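Local coordinates for protein AvrRxo1-ORF1 (Xanthomonas oryzae pv. oryzicola, PDB 4Z8T) that is a type III effector with a polynucleotide kinase domain, related to zeta toxins, and probably binds a nucleotide at a P-loop and acts as a kinase, at residues L52-S57 / K94-K99; T66-R71 / I86-A91. One frame throughout, in Å; residues are numbered along the deposited sequence.

Contact 1: residues L52-S57 / K94-K99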
loop_
_atom_site.group_PDB
_atom_site.type_symbol
_atom_site.label_atom_id
_atom_site.label_comp_id
_atom_site.label_asym_id
_atom_site.label_seq_id
_atom_site.Cartn_x
_atom_site.Cartn_y
_atom_site.Cartn_z
ATOM N N LEU A 52 -42.617 -10.284 7.930
ATOM C CA LEU A 52 -43.726 -9.514 8.478
ATOM C C LEU A 52 -43.515 -9.293 9.964
ATOM O O LEU A 52 -43.829 -8.227 10.489
ATOM C CB LEU A 52 -45.060 -10.219 8.210
ATOM C CG LEU A 52 -46.335 -9.441 8.541
ATOM C CD1 LEU A 52 -46.379 -8.108 7.812
ATOM C CD2 LEU A 52 -47.557 -10.286 8.187
ATOM N N THR A 53 -42.979 -10.300 10.647
ATOM C CA THR A 53 -42.651 -10.145 12.062
ATOM C C THR A 53 -41.657 -8.996 12.244
ATOM O O THR A 53 -41.856 -8.124 13.095
ATOM C CB THR A 53 -42.078 -11.445 12.647
ATOM O OG1 THR A 53 -43.096 -12.451 12.626
ATOM C CG2 THR A 53 -41.631 -11.237 14.078
ATOM N N LEU A 54 -40.612 -8.984 11.423
ATOM C CA LEU A 54 -39.625 -7.901 11.464
ATOM C C LEU A 54 -40.315 -6.564 11.262
ATOM O O LEU A 54 -40.125 -5.627 12.043
ATOM C CB LEU A 54 -38.574 -8.080 10.364
ATOM C CG LEU A 54 -37.477 -9.133 10.507
ATOM C CD1 LEU A 54 -36.485 -8.973 9.354
ATOM C CD2 LEU A 54 -36.766 -9.022 11.853
ATOM N N ALA A 55 -41.132 -6.488 10.218
ATOM C CA ALA A 55 -41.790 -5.230 9.874
ATOM C C ALA A 55 -42.705 -4.728 10.983
ATOM O O ALA A 55 -42.742 -3.527 11.267
ATOM C CB ALA A 55 -42.555 -5.370 8.569
ATOM N N GLU A 56 -43.444 -5.633 11.614
ATOM C CA GLU A 56 -44.347 -5.212 12.680
ATOM C C GLU A 56 -43.563 -4.772 13.905
ATOM O O GLU A 56 -43.961 -3.822 14.585
ATOM C CB GLU A 56 -45.325 -6.330 13.053
ATOM C CG GLU A 56 -46.331 -6.707 11.970
ATOM C CD GLU A 56 -47.419 -5.667 11.744
ATOM O OE1 GLU A 56 -47.461 -4.643 12.457
ATOM O OE2 GLU A 56 -48.256 -5.884 10.837
ATOM N N SER A 57 -42.447 -5.447 14.195
ATOM C CA SER A 57 -41.576 -5.012 15.293
ATOM C C SER A 57 -41.036 -3.616 15.066
ATOM O O SER A 57 -41.120 -2.764 15.955
ATOM C CB SER A 57 -40.409 -5.989 15.508
ATOM O OG SER A 57 -39.554 -5.552 16.562
ATOM N N LYS A 94 -34.103 -10.133 16.840
ATOM C CA LYS A 94 -34.182 -11.022 17.995
ATOM C C LYS A 94 -35.467 -11.846 17.925
ATOM O O LYS A 94 -35.470 -13.039 18.241
ATOM C CB LYS A 94 -34.124 -10.215 19.288
ATOM C CG LYS A 94 -33.811 -11.033 20.523
ATOM C CD LYS A 94 -33.833 -10.147 21.755
ATOM C CE LYS A 94 -33.449 -10.930 22.999
ATOM N NZ LYS A 94 -33.512 -10.069 24.208
ATOM N N LYS A 95 -36.545 -11.220 17.465
ATOM C CA LYS A 95 -37.859 -11.867 17.427
ATOM C C LYS A 95 -37.965 -12.955 16.360
ATOM O O LYS A 95 -38.837 -13.818 16.432
ATOM C CB LYS A 95 -38.960 -10.818 17.237
ATOM C CG LYS A 95 -39.062 -9.845 18.399
ATOM C CD LYS A 95 -40.094 -8.748 18.125
ATOM C CE LYS A 95 -40.087 -7.701 19.238
ATOM N NZ LYS A 95 -40.702 -6.389 18.845
ATOM N N THR A 96 -37.066 -12.923 15.378
ATOM C CA THR A 96 -37.102 -13.873 14.271
ATOM C C THR A 96 -35.873 -14.770 14.255
ATOM O O THR A 96 -35.661 -15.517 13.295
ATOM C CB THR A 96 -37.162 -13.158 12.906
ATOM O OG1 THR A 96 -35.978 -12.372 12.734
ATOM C CG2 THR A 96 -38.389 -12.260 12.816
ATOM N N ALA A 97 -35.054 -14.669 15.304
ATOM C CA ALA A 97 -33.754 -15.342 15.357
ATOM C C ALA A 97 -32.939 -15.063 14.102
ATOM O O ALA A 97 -32.260 -15.945 13.574
ATOM C CB ALA A 97 -33.921 -16.850 15.562
ATOM N N GLY A 98 -33.019 -13.827 13.623
ATOM C CA GLY A 98 -32.230 -13.410 12.480
ATOM C C GLY A 98 -32.835 -13.628 11.108
ATOM O O GLY A 98 -32.246 -13.221 10.101
ATOM N N LYS A 99 -34.009 -14.243 11.047
ATOM C CA LYS A 99 -34.629 -14.541 9.762
ATOM C C LYS A 99 -35.454 -13.367 9.230
ATOM O O LYS A 99 -35.831 -12.471 9.990
ATOM C CB LYS A 99 -35.505 -15.792 9.881
ATOM C CG LYS A 99 -34.718 -17.038 10.284
ATOM C CD LYS A 99 -35.602 -18.275 10.288
ATOM C CE LYS A 99 -36.664 -18.193 11.365
ATOM N NZ LYS A 99 -36.078 -18.216 12.734
#
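Thr96 sets its methyl group against helix 34-60 and spends its hydroxyl mainly on its own turn, though Thr96 OG1 also touches Leu54 CD2, a division of labour that gives this helix-to-loop contact a close-packed half. Its CG2 lies 3.6 Å from Thr53 CG2 and nearly as close to Leu54 CD2, the two threonine side chains running past each other in opposite directions while Leu54 crosses Thr96 at about a right angle. With chi1 at 62°, Thr96 OG1 stands between the backbone N and the carbonyl carbon, from where it donates to Lys99 O (2.7 Å) in the carbonyl plane, on a lone pair. The bond braces the type I' turn from Thr96 to Lys99, and Leu54 CD1 packs 3.6 Å from the same Lys99 O. The lysine side is looser. Lys95 is exposed, and its extended chain runs out alongside Ser57, so that Lys95 NZ donates to Ser57 OG at 2.7 Å, the one hydrogen bond across the contact. Lys99 turns its chain back on the turn instead: Lys99 NZ reaches Thr96 O at 2.8 Å from above the carbonyl plane, on the face opposite Lys99 N. Ala97, with positive phi, is the C-prime residue of the Schellman motif ending helix 87-95. That helix end docks beside helix 34-60, which leads on to strand 66-71 and whose Leu54 also touches Ala92 and Leu93.

Contact 2: residues T66-R71 / I86-A91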
loop_
_atom_site.group_PDB
_atom_site.type_symbol
_atom_site.label_atom_id
_atom_site.label_comp_id
_atom_site.label_asym_id
_atom_site.label_seq_id
_atom_site.Cartn_x
_atom_site.Cartn_y
_atom_site.Cartn_z
ATOM N N THR A 66 -38.757 1.801 5.954
ATOM C CA THR A 66 -37.315 1.903 5.775
ATOM C C THR A 66 -36.817 0.658 5.062
ATOM O O THR A 66 -37.331 -0.446 5.279
ATOM C CB THR A 66 -36.613 2.018 7.161
ATOM O OG1 THR A 66 -36.977 3.263 7.781
ATOM C CG2 THR A 66 -35.092 1.989 7.032
ATOM N N LEU A 67 -35.843 0.854 4.182
ATOM C CA LEU A 67 -35.055 -0.242 3.623
ATOM C C LEU A 67 -33.727 -0.211 4.363
ATOM O O LEU A 67 -32.929 0.707 4.179
ATOM C CB LEU A 67 -34.842 -0.029 2.114
ATOM C CG LEU A 67 -34.222 -1.130 1.240
ATOM C CD1 LEU A 67 -34.492 -0.836 -0.244
ATOM C CD2 LEU A 67 -32.741 -1.245 1.465
ATOM N N PHE A 68 -33.492 -1.195 5.229
ATOM C CA PHE A 68 -32.204 -1.296 5.908
ATOM C C PHE A 68 -31.269 -2.073 4.998
ATOM O O PHE A 68 -31.537 -3.235 4.669
ATOM C CB PHE A 68 -32.344 -2.064 7.230
ATOM C CG PHE A 68 -33.075 -1.307 8.294
ATOM C CD1 PHE A 68 -34.456 -1.413 8.408
ATOM C CD2 PHE A 68 -32.391 -0.481 9.169
ATOM C CE1 PHE A 68 -35.142 -0.717 9.397
ATOM C CE2 PHE A 68 -33.068 0.222 10.151
ATOM C CZ PHE A 68 -34.448 0.107 10.264
ATOM N N ALA A 69 -30.189 -1.428 4.570
ATOM C CA ALA A 69 -29.248 -2.025 3.629
ATOM C C ALA A 69 -27.939 -2.264 4.376
ATOM O O ALA A 69 -27.368 -1.342 4.955
ATOM C CB ALA A 69 -29.028 -1.084 2.430
ATOM N N LEU A 70 -27.484 -3.510 4.396
ATOM C CA LEU A 70 -26.202 -3.836 5.006
ATOM C C LEU A 70 -25.215 -4.159 3.893
ATOM O O LEU A 70 -25.195 -5.273 3.362
ATOM C CB LEU A 70 -26.350 -5.040 5.943
ATOM C CG LEU A 70 -27.540 -4.912 6.896
ATOM C CD1 LEU A 70 -27.740 -6.182 7.738
ATOM C CD2 LEU A 70 -27.332 -3.708 7.779
ATOM N N ARG A 71 -24.420 -3.160 3.518
ATOM C CA ARG A 71 -23.439 -3.289 2.450
ATOM C C ARG A 71 -22.123 -3.803 3.004
ATOM O O ARG A 71 -21.693 -3.394 4.076
ATOM C CB ARG A 71 -23.195 -1.904 1.843
ATOM C CG ARG A 71 -22.246 -1.882 0.657
ATOM C CD ARG A 71 -22.227 -0.515 -0.036
ATOM N NE ARG A 71 -21.489 -0.602 -1.289
ATOM C CZ ARG A 71 -20.190 -0.348 -1.431
ATOM N NH1 ARG A 71 -19.451 0.015 -0.390
ATOM N NH2 ARG A 71 -19.620 -0.491 -2.622
ATOM N N ILE A 86 -27.413 -0.936 15.065
ATOM C CA ILE A 86 -28.750 -0.624 14.566
ATOM C C ILE A 86 -29.753 -1.159 15.584
ATOM O O ILE A 86 -30.441 -2.146 15.313
ATOM C CB ILE A 86 -29.034 -1.227 13.150
ATOM C CG1 ILE A 86 -27.808 -1.095 12.231
ATOM C CG2 ILE A 86 -30.264 -0.574 12.515
ATOM C CD1 ILE A 86 -27.912 -1.923 10.963
ATOM N N PRO A 87 -29.833 -0.508 16.760
ATOM C CA PRO A 87 -30.644 -1.048 17.866
ATOM C C PRO A 87 -32.090 -1.413 17.517
ATOM O O PRO A 87 -32.589 -2.419 18.037
ATOM C CB PRO A 87 -30.640 0.086 18.904
ATOM C CG PRO A 87 -29.414 0.871 18.613
ATOM C CD PRO A 87 -29.199 0.778 17.114
ATOM N N VAL A 88 -32.778 -0.618 16.697
ATOM C CA VAL A 88 -34.168 -0.948 16.375
ATOM C C VAL A 88 -34.254 -2.250 15.579
ATOM O O VAL A 88 -35.170 -3.046 15.771
ATOM C CB VAL A 88 -34.918 0.241 15.703
ATOM C CG1 VAL A 88 -34.575 0.380 14.207
ATOM C CG2 VAL A 88 -36.419 0.120 15.900
ATOM N N LEU A 89 -33.269 -2.485 14.718
ATOM C CA LEU A 89 -33.277 -3.673 13.883
ATOM C C LEU A 89 -32.831 -4.868 14.719
ATOM O O LEU A 89 -33.355 -5.975 14.553
ATOM C CB LEU A 89 -32.389 -3.476 12.662
ATOM C CG LEU A 89 -32.242 -4.704 11.773
ATOM C CD1 LEU A 89 -33.606 -5.143 11.254
ATOM C CD2 LEU A 89 -31.290 -4.371 10.623
ATOM N N ALA A 90 -31.886 -4.631 15.629
ATOM C CA ALA A 90 -31.453 -5.687 16.543
ATOM C C ALA A 90 -32.633 -6.235 17.326
ATOM O O ALA A 90 -32.750 -7.453 17.507
ATOM C CB ALA A 90 -30.385 -5.187 17.488
ATOM N N ALA A 91 -33.505 -5.342 17.790
ATOM C CA ALA A 91 -34.685 -5.750 18.540
ATOM C C ALA A 91 -35.608 -6.607 17.682
ATOM O O ALA A 91 -36.216 -7.572 18.160
ATOM C CB ALA A 91 -35.428 -4.508 19.051
#
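Phe68, Leu89 and Ile86 carry most of this buried contact between an inner strand of the sheet, flanked by 154-157 and 179-185, and the start of helix 87-95. The Phe68 ring reaches from the strand into a group of three aliphatic side chains, all of which meet it obliquely. Ile86 CG2 comes within 3.8 Å of Phe68 CE2, the two side chains sliding past each other in opposite directions; Val88 CG1 approaches Phe68 CZ at 4.0 Å, crossing at about a right angle. Leu89 touches nearer the root of the ring, its CD2 4.2 Å from Phe68 CB. From within the strand, Thr66 CG2 lies 3.6 Å above one face of the ring, offset toward its rim. Ile86, at the N-cap position of the helix, divides its branches between two strand residues. Its CG2 lies anti to the backbone N and goes to Phe68, whereas Ile86 CD1, at the end of the other branch, meets Leu70 CD2 at 3.7 Å. Leu70 in turn touches the residues of the probable P-loop, and its carbonyl O accepts from Lys78 NZ. No hydrogen bond or charge pair joins strand and helix here, which implies that their spacing rests on the shape of the apolar side chains that meet.

How the contacts relate
Helix 87-95 serves both contacts: its first turn packs on strand 66-71 in contact 2, and its last turn and the loop beyond meet helix 34-60 in contact 1. The centres lie 11 Å apart, and the contacts touch where Ser57 OG comes 4.2 Å from Ala91 O. Along the chain, contact 2 falls between the two segments of contact 1. Leu58, one residue beyond 52-57, touches both Phe68 and Val88, continuing the packing from helix to strand. Strand 66-71 leads into a probable Walker A loop with Gly72, Gly77, Lys78 and Thr79, whose backbone amides appear to hold a sulphate, as a nucleotide phosphate might be held; contact 2 adjoins it through Leu70, consistent with a P-loop kinase fold.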